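Local atomic coordinates of putative esterase (Uncultured bacterium, PDB entry 7C4D), a protein that probably hydrolyses carboxylic ester bonds, as a marine bacterial esterase built on the alpha/beta hydrolase fold. Residues H30-S35 with D193-N198; D56-G61 with A75-E80; S130-T135 with N201-I206. One frame throughout, in Å; residues are numbered along the deposited sequence. Where two conformers were deposited one is given.

Contact 1 (H30-S35 with D193-N198); sequences HGLYGS and DSIEKN. With SO4 (sulfate ion), chain E; ACT (acetate ion), chain D.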
ATOM      1  N   HIS A  30       0.497  -3.066   1.588  1.00 37.03           N
ATOM      2  CA  HIS A  30       0.400  -1.739   2.168  1.00 35.52           C
ATOM      3  C   HIS A  30       0.771  -0.641   1.133  1.00 41.39           C
ATOM      4  O   HIS A  30       1.285  -0.896   0.027  1.00 38.58           O
ATOM      5  CB  HIS A  30       1.319  -1.710   3.391  1.00 38.99           C
ATOM      6  CG  HIS A  30       2.750  -1.850   3.006  1.00 43.24           C
ATOM      7  ND1 HIS A  30       3.500  -0.782   2.546  1.00 40.16           N
ATOM      8  CD2 HIS A  30       3.553  -2.929   2.922  1.00 44.45           C
ATOM      9  CE1 HIS A  30       4.703  -1.186   2.228  1.00 41.84           C
ATOM     10  NE2 HIS A  30       4.771  -2.505   2.455  1.00 46.32           N
ATOM     11  N   GLY A  31       0.515   0.612   1.503  1.00 35.51           N
ATOM     12  CA  GLY A  31       0.936   1.771   0.730  1.00 42.51           C
ATOM     13  C   GLY A  31       2.275   2.384   1.198  1.00 50.71           C
ATOM     14  O   GLY A  31       2.963   1.840   2.074  1.00 42.37           O
ATOM     15  N   LEU A  32       2.676   3.527   0.599  1.00 44.49           N
ATOM     16  CA  LEU A  32       3.981   4.125   0.886  1.00 45.36           C
ATOM     17  C   LEU A  32       4.132   4.453   2.386  1.00 44.21           C
ATOM     18  O   LEU A  32       3.225   4.985   3.022  1.00 43.47           O
ATOM     19  CB  LEU A  32       4.120   5.380   0.013  1.00 46.77           C
ATOM     20  CG  LEU A  32       5.519   5.974  -0.152  1.00 49.74           C
ATOM     21  CD1 LEU A  32       6.475   5.002  -0.808  1.00 47.11           C
ATOM     22  CD2 LEU A  32       5.440   7.242  -0.995  1.00 55.72           C
ATOM     23  N   TYR A  33       5.304   4.146   2.966  1.00 46.91           N
ATOM     24  CA  TYR A  33       5.571   4.364   4.388  1.00 50.67           C
ATOM     25  C   TYR A  33       4.842   3.373   5.313  1.00 52.83           C
ATOM     26  O   TYR A  33       4.940   3.525   6.540  1.00 48.05           O
ATOM     27  CB  TYR A  33       5.322   5.810   4.850  1.00 47.21           C
ATOM     28  CG  TYR A  33       5.923   6.845   3.937  1.00 54.48           C
ATOM     29  CD1 TYR A  33       7.297   6.930   3.796  1.00 56.83           C
ATOM     30  CD2 TYR A  33       5.133   7.746   3.235  1.00 54.12           C
ATOM     31  CE1 TYR A  33       7.879   7.850   2.944  1.00 65.21           C
ATOM     32  CE2 TYR A  33       5.706   8.681   2.378  1.00 60.50           C
ATOM     33  CZ  TYR A  33       7.083   8.721   2.224  1.00 66.71           C
ATOM     34  OH  TYR A  33       7.695   9.617   1.397  1.00 75.30           O
ATOM     35  N   GLY A  34       4.071   2.407   4.762  1.00 52.12           N
ATOM     36  CA  GLY A  34       3.377   1.427   5.603  1.00 44.14           C
ATOM     37  C   GLY A  34       4.158   0.123   5.689  1.00 47.64           C
ATOM     38  O   GLY A  34       5.255   0.026   5.143  1.00 49.34           O
ATOM     39  N   SER A  35       3.593  -0.882   6.373  1.00 41.58           N
ATOM     40  CA  SER A  35       4.086  -2.250   6.311  1.00 44.27           C
ATOM     41  C   SER A  35       2.924  -3.208   6.585  1.00 42.72           C
ATOM     42  O   SER A  35       1.784  -2.776   6.715  1.00 41.48           O
ATOM     43  CB  SER A  35       5.214  -2.492   7.280  1.00 45.63           C
ATOM     44  OG  SER A  35       4.720  -2.428   8.599  1.00 44.65           O
ATOM     45  N   ASP A 193      15.569   7.610   0.590  1.00 61.35           N
ATOM     46  CA  ASP A 193      16.244   8.139  -0.579  1.00 66.55           C
ATOM     47  C   ASP A 193      15.625   7.580  -1.855  1.00 62.42           C
ATOM     48  O   ASP A 193      15.365   8.337  -2.801  1.00 54.60           O
ATOM     49  CB  ASP A 193      17.759   7.906  -0.552  1.00 76.48           C
ATOM     50  CG  ASP A 193      18.468   8.722  -1.624  1.00 85.53           C
ATOM     51  OD1 ASP A 193      18.439   9.973  -1.522  1.00 86.50           O
ATOM     52  OD2 ASP A 193      18.992   8.112  -2.584  1.00 87.38           O
ATOM     53  N   SER A 194      15.455   6.253  -1.896  1.00 54.57           N
ATOM     54  CA  SER A 194      14.836   5.628  -3.055  1.00 54.01           C
ATOM     55  C   SER A 194      13.411   6.162  -3.244  1.00 57.34           C
ATOM     56  O   SER A 194      12.990   6.451  -4.367  1.00 52.33           O
ATOM     57  CB  SER A 194      14.891   4.113  -3.000  1.00 59.50           C
ATOM     58  OG  SER A 194      14.091   3.516  -4.028  1.00 56.44           O
ATOM     59  N   ILE A 195      12.686   6.334  -2.134  1.00 58.17           N
ATOM     60  CA  ILE A 195      11.314   6.837  -2.199  1.00 61.20           C
ATOM     61  C   ILE A 195      11.287   8.206  -2.900  1.00 60.58           C
ATOM     62  O   ILE A 195      10.535   8.398  -3.857  1.00 61.77           O
ATOM     63  CB  ILE A 195      10.643   6.858  -0.804  1.00 54.15           C
ATOM     64  CG1 ILE A 195      10.350   5.456  -0.254  1.00 54.24           C
ATOM     65  CG2 ILE A 195       9.404   7.719  -0.800  1.00 49.73           C
ATOM     66  CD1 ILE A 195       9.877   5.447   1.196  1.00 62.86           C
ATOM     67  N   GLU A 196      12.122   9.138  -2.422  1.00 62.66           N
ATOM     68  CA  GLU A 196      12.241  10.489  -2.966  1.00 64.01           C
ATOM     69  C   GLU A 196      12.563  10.457  -4.453  1.00 56.34           C
ATOM     70  O   GLU A 196      11.904  11.135  -5.230  1.00 64.25           O
ATOM     71  CB  GLU A 196      13.286  11.326  -2.232  1.00 65.92           C
ATOM     72  CG  GLU A 196      13.323  12.771  -2.706  1.00 90.69           C
ATOM     73  CD  GLU A 196      14.209  13.729  -1.918  1.00104.57           C
ATOM     74  OE1 GLU A 196      15.426  13.453  -1.809  1.00112.43           O
ATOM     75  OE2 GLU A 196      13.685  14.753  -1.414  1.00103.69           O
ATOM     76  N   LYS A 197      13.538   9.636  -4.851  1.00 54.44           N
ATOM     77  CA  LYS A 197      13.956   9.599  -6.240  1.00 62.77           C
ATOM     78  C   LYS A 197      13.059   8.671  -7.058  1.00 69.32           C
ATOM     79  O   LYS A 197      13.463   8.262  -8.155  1.00 68.74           O
ATOM     80  CB  LYS A 197      15.420   9.156  -6.358  1.00 77.83           C
ATOM     81  CG  LYS A 197      16.427  10.054  -5.647  1.00 87.58           C
ATOM     82  CD  LYS A 197      17.861   9.744  -5.993  1.00 95.77           C
ATOM     83  CE  LYS A 197      18.822  10.711  -5.340  1.00101.65           C
ATOM     84  NZ  LYS A 197      19.971  10.998  -6.228  1.00110.00           N
ATOM     85  N   ASN A 198      11.875   8.319  -6.518  1.00 63.77           N
ATOM     86  CA  ASN A 198      10.910   7.533  -7.273  1.00 57.44           C
ATOM     87  C   ASN A 198       9.501   8.125  -7.192  1.00 57.48           C
ATOM     88  O   ASN A 198       8.543   7.461  -7.618  1.00 55.10           O
ATOM     89  CB  ASN A 198      10.834   6.068  -6.817  1.00 52.65           C
ATOM     90  CG  ASN A 198      11.996   5.223  -7.266  1.00 55.03           C
ATOM     91  OD1 ASN A 198      11.908   4.511  -8.271  1.00 47.49           O
ATOM     92  ND2 ASN A 198      13.084   5.309  -6.511  1.00 55.35           N
TER
HETATM   93  S   SO4 E 404      -0.781   1.109   5.198  1.00 62.81           S
HETATM   94  O1  SO4 E 404       0.323   0.445   5.838  1.00 53.70           O
HETATM   95  O2  SO4 E 404      -0.287   2.318   4.575  1.00 68.61           O
HETATM   96  O3  SO4 E 404      -1.353   0.264   4.169  1.00 56.42           O
HETATM   97  O4  SO4 E 404      -1.788   1.435   6.166  1.00 68.66           O
HETATM   98  C   ACT D 403       0.590   5.937  -0.898  1.00 64.34           C
HETATM   99  O   ACT D 403      -0.088   6.487   0.001  1.00 56.26           O
HETATM  100  OXT ACT D 403       0.806   4.709  -0.933  1.00 56.54           O
HETATM  101  CH3 ACT D 403       1.193   6.779  -2.049  1.00 67.92           C

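Contact 2 (D56-G61 with A75-E80); sequences DQRNHG and AEDLHE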
ATOM      1  N   ASP A  56       5.702  -7.076   3.295  1.00 45.05           N
ATOM      2  CA  ASP A  56       6.401  -5.793   3.361  1.00 42.59           C
ATOM      3  C   ASP A  56       6.964  -5.579   1.954  1.00 41.64           C
ATOM      4  O   ASP A  56       7.603  -6.467   1.411  1.00 43.67           O
ATOM      5  CB  ASP A  56       7.524  -5.793   4.409  1.00 42.21           C
ATOM      6  CG  ASP A  56       7.091  -5.774   5.875  1.00 44.51           C
ATOM      7  OD1 ASP A  56       5.906  -5.608   6.141  1.00 50.41           O
ATOM      8  OD2 ASP A  56       7.950  -5.865   6.748  1.00 46.58           O
ATOM      9  N   GLN A  57       6.608  -4.478   1.296  1.00 41.57           N
ATOM     10  CA  GLN A  57       7.119  -4.264  -0.057  1.00 46.48           C
ATOM     11  C   GLN A  57       8.550  -3.719  -0.010  1.00 47.73           C
ATOM     12  O   GLN A  57       8.989  -3.272   1.057  1.00 42.22           O
ATOM     13  CB  GLN A  57       6.165  -3.354  -0.817  1.00 49.17           C
ATOM     14  CG  GLN A  57       4.833  -4.048  -1.090  1.00 51.63           C
ATOM     15  CD  GLN A  57       3.931  -3.116  -1.831  1.00 56.84           C
ATOM     16  OE1 GLN A  57       3.919  -3.080  -3.064  1.00 63.47           O
ATOM     17  NE2 GLN A  57       3.244  -2.292  -1.063  1.00 58.28           N
ATOM     18  N   ARG A  58       9.252  -3.746  -1.167  1.00 46.46           N
ATOM     19  CA  ARG A  58      10.627  -3.237  -1.235  1.00 46.02           C
ATOM     20  C   ARG A  58      10.721  -1.847  -0.599  1.00 51.86           C
ATOM     21  O   ARG A  58       9.786  -1.043  -0.708  1.00 49.43           O
ATOM     22  CB  ARG A  58      11.148  -3.292  -2.673  1.00 52.28           C
ATOM     23  CG  ARG A  58      10.571  -2.254  -3.627  1.00 52.98           C
ATOM     24  CD  ARG A  58      11.421  -2.135  -4.881  1.00 47.42           C
ATOM     25  NE  ARG A  58      11.549  -3.453  -5.460  1.00 52.06           N
ATOM     26  CZ  ARG A  58      12.494  -3.818  -6.317  1.00 54.54           C
ATOM     27  NH1 ARG A  58      13.391  -2.932  -6.703  1.00 58.49           N
ATOM     28  NH2 ARG A  58      12.535  -5.054  -6.786  1.00 47.50           N
ATOM     29  N   ASN A  59      11.812  -1.635   0.167  1.00 48.55           N
ATOM     30  CA  ASN A  59      12.171  -0.394   0.843  1.00 48.26           C
ATOM     31  C   ASN A  59      11.324  -0.133   2.093  1.00 51.31           C
ATOM     32  O   ASN A  59      11.409   0.946   2.685  1.00 48.46           O
ATOM     33  CB  ASN A  59      12.223   0.821  -0.093  1.00 50.55           C
ATOM     34  CG  ASN A  59      13.353   0.742  -1.105  1.00 59.12           C
ATOM     35  OD1 ASN A  59      14.433   0.192  -0.830  1.00 50.25           O
ATOM     36  ND2 ASN A  59      13.103   1.266  -2.294  1.00 52.46           N
ATOM     37  N   HIS A  60      10.552  -1.142   2.519  1.00 48.14           N
ATOM     38  CA  HIS A  60       9.584  -0.976   3.591  1.00 46.27           C
ATOM     39  C   HIS A  60       9.726  -2.103   4.608  1.00 39.00           C
ATOM     40  O   HIS A  60      10.053  -3.237   4.256  1.00 42.39           O
ATOM     41  CB  HIS A  60       8.140  -0.897   3.053  1.00 46.37           C
ATOM     42  CG  HIS A  60       7.800   0.366   2.350  1.00 42.27           C
ATOM     43  ND1 HIS A  60       8.115   0.576   1.015  1.00 43.53           N
ATOM     44  CD2 HIS A  60       7.157   1.470   2.781  1.00 45.74           C
ATOM     45  CE1 HIS A  60       7.689   1.781   0.666  1.00 45.19           C
ATOM     46  NE2 HIS A  60       7.121   2.362   1.745  1.00 46.71           N
ATOM     47  N   GLY A  61       9.417  -1.748   5.860  1.00 46.09           N
ATOM     48  CA  GLY A  61       9.362  -2.681   6.974  1.00 47.30           C
ATOM     49  C   GLY A  61      10.681  -3.440   7.105  1.00 52.46           C
ATOM     50  O   GLY A  61      11.740  -2.835   7.214  1.00 49.76           O
ATOM     51  N   ALA A  75       5.831  -5.113  -8.862  1.00 47.23           N
ATOM     52  CA  ALA A  75       4.997  -6.166  -9.435  1.00 42.31           C
ATOM     53  C   ALA A  75       5.772  -7.459  -9.551  1.00 49.52           C
ATOM     54  O   ALA A  75       5.210  -8.543  -9.357  1.00 48.28           O
ATOM     55  CB  ALA A  75       4.455  -5.775 -10.790  1.00 45.98           C
ATOM     56  N   GLU A  76       7.060  -7.329  -9.915  1.00 49.68           N
ATOM     57  CA  GLU A  76       7.911  -8.495 -10.092  1.00 54.56           C
ATOM     58  C   GLU A  76       8.215  -9.158  -8.748  1.00 45.81           C
ATOM     59  O   GLU A  76       8.240 -10.386  -8.666  1.00 50.69           O
ATOM     60  CB  GLU A  76       9.200  -8.176 -10.877  1.00 58.42           C
ATOM     61  CG  GLU A  76       9.756  -9.421 -11.572  1.00 61.72           C
ATOM     62  CD  GLU A  76       8.762 -10.032 -12.552  1.00 69.21           C
ATOM     63  OE1 GLU A  76       8.056  -9.248 -13.241  1.00 71.98           O
ATOM     64  OE2 GLU A  76       8.660 -11.278 -12.602  1.00 68.17           O
ATOM     65  N   ASP A  77       8.536  -8.328  -7.748  1.00 45.39           N
ATOM     66  CA  ASP A  77       8.662  -8.744  -6.348  1.00 47.25           C
ATOM     67  C   ASP A  77       7.461  -9.578  -5.909  1.00 48.90           C
ATOM     68  O   ASP A  77       7.638 -10.681  -5.379  1.00 49.70           O
ATOM     69  CB  ASP A  77       8.801  -7.544  -5.413  1.00 46.77           C
ATOM     70  CG  ASP A  77      10.084  -6.748  -5.615  1.00 52.49           C
ATOM     71  OD1 ASP A  77      10.985  -7.235  -6.364  1.00 52.18           O
ATOM     72  OD2 ASP A  77      10.185  -5.663  -5.010  1.00 50.31           O
ATOM     73  N   LEU A  78       6.258  -9.061  -6.205  1.00 47.62           N
ATOM     74  CA  LEU A  78       5.002  -9.745  -5.935  1.00 46.27           C
ATOM     75  C   LEU A  78       4.964 -11.074  -6.669  1.00 47.97           C
ATOM     76  O   LEU A  78       4.669 -12.103  -6.050  1.00 45.44           O
ATOM     77  CB  LEU A  78       3.798  -8.854  -6.294  1.00 44.23           C
ATOM     78  CG  LEU A  78       2.425  -9.461  -5.979  1.00 47.56           C
ATOM     79  CD1 LEU A  78       2.336  -9.938  -4.516  1.00 40.29           C
ATOM     80  CD2 LEU A  78       1.327  -8.450  -6.291  1.00 42.98           C
ATOM     81  N   HIS A  79       5.282 -11.046  -7.982  1.00 49.12           N
ATOM     82  CA  HIS A  79       5.230 -12.253  -8.819  1.00 46.65           C
ATOM     83  C   HIS A  79       6.179 -13.352  -8.304  1.00 50.18           C
ATOM     84  O   HIS A  79       5.818 -14.533  -8.208  1.00 46.26           O
ATOM     85  CB  HIS A  79       5.504 -11.893 -10.287  1.00 51.32           C
ATOM     86  CG  HIS A  79       5.445 -13.049 -11.220  1.00 62.30           C
ATOM     87  ND1 HIS A  79       6.107 -13.051 -12.423  1.00 75.40           N
ATOM     88  CD2 HIS A  79       4.794 -14.230 -11.148  1.00 68.88           C
ATOM     89  CE1 HIS A  79       5.877 -14.184 -13.049  1.00 67.95           C
ATOM     90  NE2 HIS A  79       5.073 -14.917 -12.293  1.00 71.50           N
ATOM     91  N   GLU A  80       7.401 -12.938  -7.943  1.00 49.62           N
ATOM     92  CA  GLU A  80       8.410 -13.820  -7.363  1.00 56.55           C
ATOM     93  C   GLU A  80       7.960 -14.394  -6.011  1.00 55.30           C
ATOM     94  O   GLU A  80       8.166 -15.577  -5.751  1.00 51.28           O
ATOM     95  CB  GLU A  80       9.745 -13.085  -7.165  1.00 62.47           C
ATOM     96  CG  GLU A  80      10.425 -12.648  -8.455  1.00 70.91           C
ATOM     97  CD  GLU A  80      10.577 -13.718  -9.525  1.00 80.25           C
ATOM     98  OE1 GLU A  80      10.466 -13.365 -10.730  1.00 89.92           O
ATOM     99  OE2 GLU A  80      10.811 -14.899  -9.158  1.00 75.18           O
TER
HETATM  100  O   HOH W   1       7.930  -4.685  -3.489  1.00 50.76           O

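Contact 3 (S130-T135 with N201-I206); sequences SPNVKT and NIMSGI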
ATOM      1  N   SER A 130      -2.540  18.112  -7.375  1.00 75.59           N
ATOM      2  CA  SER A 130      -3.293  17.153  -6.597  1.00 69.99           C
ATOM      3  C   SER A 130      -2.795  17.188  -5.158  1.00 80.68           C
ATOM      4  O   SER A 130      -1.599  17.365  -4.927  1.00 78.18           O
ATOM      5  CB  SER A 130      -3.185  15.762  -7.216  1.00 68.05           C
ATOM      6  OG  SER A 130      -1.972  15.096  -6.866  1.00 62.61           O
ATOM      7  N   PRO A 131      -3.696  17.033  -4.162  1.00 82.74           N
ATOM      8  CA  PRO A 131      -3.289  16.811  -2.770  1.00 84.66           C
ATOM      9  C   PRO A 131      -2.530  15.505  -2.516  1.00 85.85           C
ATOM     10  O   PRO A 131      -1.843  15.379  -1.507  1.00 84.63           O
ATOM     11  CB  PRO A 131      -4.617  16.797  -1.997  1.00 98.54           C
ATOM     12  CG  PRO A 131      -5.610  17.468  -2.925  1.00 94.86           C
ATOM     13  CD  PRO A 131      -5.152  17.107  -4.322  1.00 84.46           C
ATOM     14  N   ASN A 132      -2.659  14.523  -3.418  1.00 78.39           N
ATOM     15  CA  ASN A 132      -1.848  13.321  -3.323  1.00 70.41           C
ATOM     16  C   ASN A 132      -0.372  13.695  -3.455  1.00 72.23           C
ATOM     17  O   ASN A 132       0.415  13.390  -2.555  1.00 70.46           O
ATOM     18  CB  ASN A 132      -2.213  12.250  -4.357  1.00 78.03           C
ATOM     19  CG  ASN A 132      -1.486  10.928  -4.161  1.00 80.21           C
ATOM     20  OD1 ASN A 132      -0.914  10.658  -3.107  1.00 86.17           O
ATOM     21  ND2 ASN A 132      -1.527  10.066  -5.166  1.00 93.81           N
ATOM     22  N   VAL A 133      -0.016  14.351  -4.575  1.00 63.01           N
ATOM     23  CA  VAL A 133       1.369  14.687  -4.865  1.00 61.61           C
ATOM     24  C   VAL A 133       1.887  15.652  -3.799  1.00 64.59           C
ATOM     25  O   VAL A 133       2.977  15.444  -3.269  1.00 67.98           O
ATOM     26  CB  VAL A 133       1.569  15.209  -6.295  1.00 62.77           C
ATOM     27  CG1 VAL A 133       2.971  15.752  -6.494  1.00 63.56           C
ATOM     28  CG2 VAL A 133       1.252  14.140  -7.338  1.00 58.02           C
ATOM     29  N   LYS A 134       1.044  16.608  -3.394  1.00 63.64           N
ATOM     30  CA  LYS A 134       1.414  17.652  -2.451  1.00 61.09           C
ATOM     31  C   LYS A 134       1.758  17.047  -1.102  1.00 64.84           C
ATOM     32  O   LYS A 134       2.758  17.421  -0.487  1.00 68.60           O
ATOM     33  CB  LYS A 134       0.290  18.673  -2.288  1.00 67.97           C
ATOM     34  CG  LYS A 134       0.224  19.743  -3.362  1.00 83.61           C
ATOM     35  CD  LYS A 134      -1.147  20.391  -3.494  1.00 98.56           C
ATOM     36  CE  LYS A 134      -1.091  21.760  -4.147  1.00105.08           C
ATOM     37  NZ  LYS A 134       0.244  22.060  -4.723  1.00 97.75           N
ATOM     38  N   THR A 135       0.918  16.116  -0.647  1.00 67.80           N
ATOM     39  CA  THR A 135       1.068  15.551   0.684  1.00 61.63           C
ATOM     40  C   THR A 135       2.320  14.698   0.718  1.00 56.78           C
ATOM     41  O   THR A 135       3.053  14.752   1.692  1.00 60.74           O
ATOM     42  CB  THR A 135      -0.225  14.903   1.191  1.00 68.25           C
ATOM     43  OG1 THR A 135      -1.101  16.015   1.353  1.00 77.55           O
ATOM     44  CG2 THR A 135      -0.108  14.225   2.535  1.00 73.47           C
ATOM     45  N   ASN A 201       7.546   7.933 -10.391  1.00 54.65           N
ATOM     46  CA  ASN A 201       7.223   6.532 -10.617  1.00 61.03           C
ATOM     47  C   ASN A 201       5.998   6.125  -9.795  1.00 53.81           C
ATOM     48  O   ASN A 201       5.140   5.384 -10.281  1.00 49.73           O
ATOM     49  CB  ASN A 201       8.402   5.623 -10.258  1.00 60.30           C
ATOM     50  CG  ASN A 201       9.415   5.490 -11.368  1.00 66.11           C
ATOM     51  OD1 ASN A 201       9.234   6.049 -12.438  1.00 75.69           O
ATOM     52  ND2 ASN A 201      10.475   4.737 -11.132  1.00 64.28           N
ATOM     53  N   ILE A 202       5.933   6.650  -8.572  1.00 48.01           N
ATOM     54  CA  ILE A 202       4.970   6.219  -7.577  1.00 57.44           C
ATOM     55  C   ILE A 202       3.619   6.868  -7.883  1.00 56.82           C
ATOM     56  O   ILE A 202       2.579   6.240  -7.658  1.00 52.55           O
ATOM     57  CB  ILE A 202       5.505   6.521  -6.163  1.00 54.79           C
ATOM     58  CG1 ILE A 202       6.639   5.572  -5.765  1.00 57.65           C
ATOM     59  CG2 ILE A 202       4.400   6.527  -5.105  1.00 56.96           C
ATOM     60  CD1 ILE A 202       7.287   5.970  -4.448  1.00 53.19           C
ATOM     61  N   MET A 203       3.654   8.087  -8.466  1.00 52.80           N
ATOM     62  CA  MET A 203       2.436   8.865  -8.719  1.00 54.13           C
ATOM     63  C   MET A 203       1.925   8.696 -10.155  1.00 47.16           C
ATOM     64  O   MET A 203       0.886   9.255 -10.484  1.00 54.39           O
ATOM     65  CB  MET A 203       2.587  10.357  -8.431  1.00 54.28           C
ATOM     66  CG  MET A 203       2.985  10.680  -7.023  1.00 58.42           C
ATOM     67  SD  MET A 203       1.606  10.437  -5.907  1.00 66.28           S
ATOM     68  CE  MET A 203       2.466  10.043  -4.396  1.00 62.42           C
ATOM     69  N   SER A 204       2.599   7.863 -10.957  1.00 45.61           N
ATOM     70  CA  SER A 204       2.318   7.687 -12.371  1.00 54.52           C
ATOM     71  C   SER A 204       1.130   6.750 -12.595  1.00 65.57           C
ATOM     72  O   SER A 204       0.841   5.880 -11.766  1.00 61.49           O
ATOM     73  CB  SER A 204       3.534   7.176 -13.086  1.00 50.54           C
ATOM     74  OG  SER A 204       3.670   5.795 -12.838  1.00 63.00           O
ATOM     75  N   GLY A 205       0.489   6.923 -13.762  1.00 59.14           N
ATOM     76  CA  GLY A 205      -0.700   6.198 -14.169  1.00 60.28           C
ATOM     77  C   GLY A 205      -0.328   4.877 -14.816  1.00 66.19           C
ATOM     78  O   GLY A 205       0.792   4.735 -15.292  1.00 67.86           O
ATOM     79  N   ILE A 206      -1.266   3.920 -14.807  1.00 64.11           N
ATOM     80  CA  ILE A 206      -1.022   2.620 -15.411  0.50 71.72           C
ATOM     81  C   ILE A 206      -1.144   2.764 -16.925  1.00 71.66           C
ATOM     82  O   ILE A 206      -2.161   3.221 -17.439  1.00 81.24           O
ATOM     83  CB  ILE A 206      -1.949   1.525 -14.835  0.50 72.04           C
ATOM     84  CG1 ILE A 206      -1.908   1.489 -13.306  0.50 82.24           C
ATOM     85  CG2 ILE A 206      -1.602   0.168 -15.419  0.50 72.19           C
ATOM     86  CD1 ILE A 206      -2.890   0.523 -12.684  0.50 83.85           C
TER

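Contact 1 (H30-S35 with D193-N198)
Leu-32 and Tyr-33 meet Ile-195 through an apolar contact in which both Ile-195 CG2 and CD1 reach the tyrosine, while CG1 lies against the leucine. Leu-32 CD1 is 3.9 Å from Ile-195 CG1, the two side chains sliding past one another in opposite directions. The phenol ring approaches at a slant: Ile-195 CD1 is 3.6 Å from Tyr-33 CE1, and Ile-195 CG2 comes within 3.4 Å of Tyr-33 OH. With Ile-195 CG1 anti to its carbonyl carbon (chi1 -70°), CD1 comes obliquely to the CE1 side of the ring while CG2 lies by the hydroxyl. That hydroxyl is buried and has no polar partner in the model. Ile-139, Ile-140 and Leu-143 of helix 131-144 also pack on the ring.

Hydrogen bonds shape the loop behind these side chains. Gly-31 O accepts from His-30 ND1 at 2.7 Å and from Gly-34 N at 3.0 Å, the donors arriving from opposite faces of the carbonyl plane; the second bond closes a type II turn from Gly-31 to Gly-34.

Two anions, probably from the crystallisation liquor, lie against the loop. Leu-32 N donates to acetate OXT at 2.7 Å with a nearly straight N-H (169°), and Met-97 N also binds the acetate. Gly-31 N reaches sulfate O3 at 3.3 Å, and a side chain on Gly-34 would collide with this sulfate.

The side chains of Leu-32 and Tyr-33 thus face apolar Ile-195, while the backbone N-H of Leu-32 is left to bind an anion together with that of Met-97, consistent with an oxyanion hole.

Contact 2 (D56-G61 with A75-E80)
The guanidinium of Arg-58 and the carboxylate of Asp-77 meet edge to edge, their planes only 16° apart, with Asp-77 CG lying in the guanidinium plane. The grip is side-on and bidentate: Arg-58 NE donates to Asp-77 OD2 at 2.6 Å, and Arg-58 NH2 to Asp-77 OD1 at 2.7 Å. Both carboxylate oxygens are approached on their syn sides, and both N-H directions are reasonably straight (158° and 160°). A bend at chi3 turns the end of the arginine so that this edge, rather than a face, meets the acid.

A water adds a second link, accepting from Arg-58 N at 2.8 Å and donating to Asp-77 OD2 at 2.9 Å. Asp-77 OD2 is therefore held by both NE and the water. Leu-12 N donates to Asp-77 OD1, while Arg-58 NH1 bonds to Asp-68 O, so the buried charges are met by several partners.

Arg-58 O accepts in turn from His-60 ND1 at 2.9 Å, within the type II turn from Gln-57 to His-60. The salt bridge thus ties the loop following strand 51-55 to helix 71-84, whose Leu-78 packs on strand 25-29 and on Phe-105 of helix 97-108.

Contact 3 (S130-T135 with N201-I206)
In the helical region between strands 113-119 and 217-222, Asn-132 and Val-133, in the first turn of helix 131-144, close on Met-203 of the 201-206 segment. The S-methyl end of the methionine lies over one face of the asparagine amide, with Met-203 SD and CE standing at nearly the same height above the plane through Asn-132 CG, OD1 and ND2. Met-203 SD comes within 3.2 Å of Asn-132 ND2. Met-203 CE is 3.7 Å from Asn-132 OD1. Because the sulfur sits above the plane rather than along an N-H, this is a close van der Waals approach and not a hydrogen bond.

Alongside, Val-133 CG2 touches Met-203 CG at 3.9 Å. A bend at chi2 (-74°) swings the methionine from Val-133 toward the amide. Insertions at this point of the alpha/beta hydrolase fold commonly form a cap over the active site; consistent with such a cap, Met-203 CE is 4.2 Å from the acetate methyl carbon (CH3). Replacing Asn-132 with alanine would remove the flat surface under the S-methyl group, which is likely to become freer to turn.

The helix start is fixed by Ser-130, the N-cap, whose OG accepts from Val-133 N at 3.1 Å with a straight N-H (170°). Within the first turn, Pro-131 O receives both Thr-135 N and Thr-135 OG1, the latter at 3.0 Å in the carbonyl plane.

Contacts 1 and 2, with centres about 11 Å apart, are joined by two cross-loop bonds: His-60 NE2 lies 2.8 Å from Tyr-33 N, and His-30 NE2 lies 2.9 Å from Gln-57 N. These tie the 56-61 loop to the putative oxyanion loop. Contacts 1 and 3, centres about 12 Å apart, lie on the successive helices 192-196 and 199-203, respectively, and Leu-32 CD1 packs on Ile-202 CD1 at 3.9 Å; the acetate held by the 30-35 loop is also near Met-203. Contacts 2 and 3 do not touch, their nearest atoms being about 7 Å apart. Contact 1 therefore lies between the salt-bridged loop of contact 2 and the helical region beside the probable ester-binding pocket.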